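Local atomic coordinates of type II restriction enzyme NgoMIV (Neisseria gonorrhoeae, PDB entry 1FIU), a protein that cuts double-stranded DNA at the sequence 5'-GCCGGC-3' after the first G, working as a magnesium-dependent homotetrameric restriction endonuclease. Residues P139-T144 / L180-C186. Residues are numbered along the deposited sequence; the frame is centred on the assembly and turned at random.
Sequences PDIIVT and LHASISC. With MG (magnesium ion), chain Q; MG (magnesium ion), chain N; ACY (acetic acid), chain R; nucleotides of chain D.
Asp140 OD2 accepts a nearly straight hydrogen bond from Cys186 N, 2.8 Å long, on the anti side of the carboxylate. Asp140 OD2 and Cys186 O each bind the magnesium ion of chain Q at 2.2 Å. Asp140 OD1 binds the magnesium ion of chain N. Asp140 CG lies anti to its carbonyl carbon (chi1 -66°), which carries the carboxylate to the metals and the Cys186 amide. Two metal bonds and the Cys186 N-H together fix its rotation. Both ions share OP2 of the 5'-phosphate of the cleaved DNA. An acetate, probably from the crystallisation liquor, links them too. This is the two-metal active site of a PDDEXK-type nuclease.

Behind the metals the strands run antiparallel. Ile141 and Ile184 form a hydrogen-bonded pair, with Ile184 N to Ile141 O at 2.9 Å. At the far end His181 and Ala182 both face Val143, a classic beta bulge, and Val143 O accepts from both their N-H groups.

Ile141, Val143, Ala182 and Ile184 pack on one face of the sheet. Ile141 CD1 touches Cys186 SG at 3.6 Å. On the other face Leu180 CD1 lies against Ile142 CB at 3.8 Å, the two side chains nearly perpendicular.

Helix 62-81 meets Ile141 and Cys186 through Cys73. Strands 92-96 and 215-220 flank the pair in the central mixed sheet.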
ATOM      1  N   PRO I 139       2.659 -18.305  -7.126  1.00 25.42           N
ATOM      2  CA  PRO I 139       3.670 -17.886  -8.105  1.00 22.21           C
ATOM      3  C   PRO I 139       3.858 -18.933  -9.187  1.00 22.14           C
ATOM      4  O   PRO I 139       3.529 -20.096  -8.990  1.00 23.31           O
ATOM      5  CB  PRO I 139       4.934 -17.696  -7.263  1.00 23.22           C
ATOM      6  CG  PRO I 139       4.380 -17.416  -5.847  1.00 23.62           C
ATOM      7  CD  PRO I 139       3.242 -18.407  -5.782  1.00 24.29           C
ATOM      8  N   ASP I 140       4.376 -18.529 -10.340  1.00 19.42           N
ATOM      9  CA  ASP I 140       4.602 -19.481 -11.430  1.00 16.09           C
ATOM     10  C   ASP I 140       5.761 -20.414 -11.078  1.00 16.07           C
ATOM     11  O   ASP I 140       5.680 -21.630 -11.279  1.00 17.90           O
ATOM     12  CB  ASP I 140       4.948 -18.730 -12.726  1.00 17.20           C
ATOM     13  CG  ASP I 140       3.799 -17.918 -13.242  1.00 20.15           C
ATOM     14  OD1 ASP I 140       2.665 -18.175 -12.788  1.00 17.66           O
ATOM     15  OD2 ASP I 140       4.025 -17.040 -14.117  1.00 18.09           O
ATOM     16  N   ILE I 141       6.837 -19.818 -10.574  1.00 15.37           N
ATOM     17  CA  ILE I 141       8.054 -20.530 -10.183  1.00 14.91           C
ATOM     18  C   ILE I 141       8.489 -20.011  -8.826  1.00 16.24           C
ATOM     19  O   ILE I 141       8.417 -18.825  -8.561  1.00 16.86           O
ATOM     20  CB  ILE I 141       9.238 -20.232 -11.156  1.00 15.25           C
ATOM     21  CG1 ILE I 141       8.919 -20.765 -12.558  1.00 17.15           C
ATOM     22  CG2 ILE I 141      10.547 -20.869 -10.648  1.00 16.36           C
ATOM     23  CD1 ILE I 141       9.897 -20.260 -13.611  1.00 15.71           C
ATOM     24  N   ILE I 142       8.950 -20.905  -7.964  1.00 15.36           N
ATOM     25  CA  ILE I 142       9.444 -20.445  -6.683  1.00 14.86           C
ATOM     26  C   ILE I 142      10.824 -21.020  -6.436  1.00 17.55           C
ATOM     27  O   ILE I 142      11.177 -22.087  -6.972  1.00 17.44           O
ATOM     28  CB  ILE I 142       8.534 -20.851  -5.465  1.00 14.49           C
ATOM     29  CG1 ILE I 142       8.391 -22.376  -5.378  1.00 15.97           C
ATOM     30  CG2 ILE I 142       7.206 -20.125  -5.535  1.00 15.37           C
ATOM     31  CD1 ILE I 142       7.538 -22.857  -4.178  1.00 18.64           C
ATOM     32  N   VAL I 143      11.628 -20.266  -5.685  1.00 16.93           N
ATOM     33  CA  VAL I 143      12.937 -20.737  -5.231  1.00 14.08           C
ATOM     34  C   VAL I 143      12.780 -20.754  -3.715  1.00 16.48           C
ATOM     35  O   VAL I 143      12.267 -19.805  -3.140  1.00 15.47           O
ATOM     36  CB  VAL I 143      14.096 -19.787  -5.587  1.00 15.33           C
ATOM     37  CG1 VAL I 143      15.440 -20.391  -5.125  1.00 16.80           C
ATOM     38  CG2 VAL I 143      14.127 -19.566  -7.100  1.00 16.30           C
ATOM     39  N   THR I 144      13.181 -21.857  -3.077  1.00 15.89           N
ATOM     40  CA  THR I 144      13.063 -21.977  -1.626  1.00 17.00           C
ATOM     41  C   THR I 144      14.387 -22.404  -1.009  1.00 15.67           C
ATOM     42  O   THR I 144      15.248 -22.968  -1.698  1.00 16.87           O
ATOM     43  CB  THR I 144      11.970 -23.003  -1.247  1.00 18.32           C
ATOM     44  OG1 THR I 144      12.321 -24.287  -1.775  1.00 20.96           O
ATOM     45  CG2 THR I 144      10.622 -22.591  -1.858  1.00 18.35           C
ATOM     46  N   LEU I 180      10.757 -19.073   1.679  1.00 14.22           N
ATOM     47  CA  LEU I 180      10.497 -18.720   0.279  1.00 13.91           C
ATOM     48  C   LEU I 180      11.559 -17.676  -0.093  1.00 15.29           C
ATOM     49  O   LEU I 180      11.606 -16.592   0.493  1.00 16.39           O
ATOM     50  CB  LEU I 180       9.075 -18.159   0.114  1.00 14.36           C
ATOM     51  CG  LEU I 180       8.720 -17.738  -1.326  1.00 16.02           C
ATOM     52  CD1 LEU I 180       8.919 -18.931  -2.265  1.00 19.35           C
ATOM     53  CD2 LEU I 180       7.280 -17.213  -1.388  1.00 18.25           C
ATOM     54  N   HIS I 181      12.418 -18.012  -1.058  1.00 14.62           N
ATOM     55  CA  HIS I 181      13.499 -17.122  -1.464  1.00 13.92           C
ATOM     56  C   HIS I 181      13.058 -16.194  -2.589  1.00 15.26           C
ATOM     57  O   HIS I 181      13.413 -15.009  -2.600  1.00 13.31           O
ATOM     58  CB  HIS I 181      14.703 -17.946  -1.946  1.00 15.23           C
ATOM     59  CG  HIS I 181      15.906 -17.116  -2.256  1.00 14.18           C
ATOM     60  ND1 HIS I 181      16.451 -17.015  -3.521  1.00 20.57           N
ATOM     61  CD2 HIS I 181      16.657 -16.333  -1.452  1.00 10.73           C
ATOM     62  CE1 HIS I 181      17.495 -16.204  -3.472  1.00 10.51           C
ATOM     63  NE2 HIS I 181      17.642 -15.784  -2.230  1.00 17.75           N
ATOM     64  N   ALA I 182      12.295 -16.734  -3.527  1.00 15.11           N
ATOM     65  CA  ALA I 182      11.861 -15.934  -4.673  1.00 15.04           C
ATOM     66  C   ALA I 182      10.575 -16.382  -5.323  1.00 17.21           C
ATOM     67  O   ALA I 182      10.260 -17.583  -5.370  1.00 15.40           O
ATOM     68  CB  ALA I 182      12.963 -15.932  -5.758  1.00 15.79           C
ATOM     69  N   SER I 183       9.850 -15.389  -5.845  1.00 14.03           N
ATOM     70  CA  SER I 183       8.628 -15.582  -6.629  1.00 14.75           C
ATOM     71  C   SER I 183       9.045 -15.113  -8.021  1.00 16.37           C
ATOM     72  O   SER I 183       9.448 -13.959  -8.192  1.00 16.32           O
ATOM     73  CB  SER I 183       7.496 -14.677  -6.154  1.00 15.58           C
ATOM     74  OG  SER I 183       6.413 -14.714  -7.098  1.00 22.05           O
ATOM     75  N   ILE I 184       8.986 -16.019  -8.988  1.00 15.73           N
ATOM     76  CA  ILE I 184       9.360 -15.693 -10.364  1.00 15.57           C
ATOM     77  C   ILE I 184       8.137 -15.887 -11.238  1.00 18.53           C
ATOM     78  O   ILE I 184       7.713 -16.999 -11.482  1.00 18.66           O
ATOM     79  CB  ILE I 184      10.491 -16.616 -10.845  1.00 15.38           C
ATOM     80  CG1 ILE I 184      11.730 -16.424  -9.961  1.00 16.72           C
ATOM     81  CG2 ILE I 184      10.788 -16.334 -12.334  1.00 17.21           C
ATOM     82  CD1 ILE I 184      12.822 -17.433 -10.203  1.00 18.34           C
ATOM     83  N   SER I 185       7.563 -14.781 -11.687  1.00 15.06           N
ATOM     84  CA  SER I 185       6.397 -14.806 -12.545  1.00 16.05           C
ATOM     85  C   SER I 185       6.893 -14.803 -14.003  1.00 18.05           C
ATOM     86  O   SER I 185       7.825 -14.071 -14.339  1.00 19.17           O
ATOM     87  CB  SER I 185       5.562 -13.557 -12.263  1.00 20.48           C
ATOM     88  OG  SER I 185       4.756 -13.241 -13.379  1.00 29.03           O
ATOM     89  N   CYS I 186       6.279 -15.634 -14.853  1.00 15.08           N
ATOM     90  CA  CYS I 186       6.661 -15.713 -16.274  1.00 16.58           C
ATOM     91  C   CYS I 186       5.504 -15.272 -17.164  1.00 15.61           C
ATOM     92  O   CYS I 186       4.345 -15.561 -16.881  1.00 17.46           O
ATOM     93  CB  CYS I 186       7.006 -17.166 -16.663  1.00 14.74           C
ATOM     94  SG  CYS I 186       8.382 -17.885 -15.776  1.00 18.30           S
TER
HETATM   95 MG    MG Q5555       2.651 -16.187 -15.578  1.00 15.90          MG
HETATM   96 MG    MG N4444       0.783 -17.158 -12.563  1.00 31.40          MG
HETATM   97  C   ACY R2001       2.067 -14.232 -13.221  1.00 26.03           C
HETATM   98  O   ACY R2001       2.575 -14.182 -14.441  1.00 23.67           O
HETATM   99  OXT ACY R2001       1.677 -15.248 -12.626  1.00 25.39           O
HETATM  100  CH3 ACY R2001       1.978 -12.902 -12.490  1.00 21.69           C
ATOM    101  OP3  DC D   1      -1.658 -16.872 -14.116  1.00 25.96           O
ATOM    102  P    DC D   1      -0.657 -16.487 -15.180  1.00 20.28           P
ATOM    103  OP1  DC D   1      -0.803 -15.056 -15.667  1.00 18.38           O
ATOM    104  OP2  DC D   1       0.764 -16.866 -14.833  1.00 21.20           O
ATOM    105  O5'  DC D   1      -1.016 -17.396 -16.485  1.00 19.60           O
ATOM    106  C5'  DC D   1      -0.364 -18.649 -16.698  1.00 22.85           C
ATOM    107  C4'  DC D   1      -0.579 -19.112 -18.117  1.00 16.73           C
ATOM    108  O4'  DC D   1      -1.960 -19.545 -18.246  1.00 19.16           O
ATOM    109  C3'  DC D   1      -0.406 -18.018 -19.165  1.00 18.24           C
ATOM    110  O3'  DC D   1       0.889 -18.025 -19.714  1.00 15.70           O
ATOM    111  C2'  DC D   1      -1.450 -18.338 -20.228  1.00 28.29           C
ATOM    112  C1'  DC D   1      -2.477 -19.213 -19.541  1.00 21.20           C
ATOM    113  N1   DC D   1      -3.731 -18.445 -19.338  1.00 19.37           N
ATOM    114  C2   DC D   1      -4.733 -18.539 -20.294  1.00 19.62           C
ATOM    115  O2   DC D   1      -4.519 -19.214 -21.303  1.00 20.25           O
ATOM    116  N3   DC D   1      -5.914 -17.885 -20.098  1.00 18.16           N
ATOM    117  C4   DC D   1      -6.088 -17.139 -19.003  1.00 17.73           C
ATOM    118  N4   DC D   1      -7.264 -16.518 -18.846  1.00 18.03           N
ATOM    119  C5   DC D   1      -5.064 -17.000 -18.017  1.00 17.94           C
ATOM    120  C6   DC D   1      -3.910 -17.662 -18.226  1.00 18.01           C
TER
HETATM  121  O   HOH W   1       1.242 -16.775 -10.319  1.00 28.82           O
HETATM  122  O   HOH W   2      -1.025 -16.027 -11.712  1.00 40.05           O
HETATM  123  O   HOH W   3      -0.208 -19.106 -12.365  1.00 26.04           O
HETATM  124  O   HOH W   4       1.483 -15.083 -17.020  1.00 18.19           O
HETATM  125  O   HOH W   5       2.980 -18.054 -16.752  1.00 18.23           O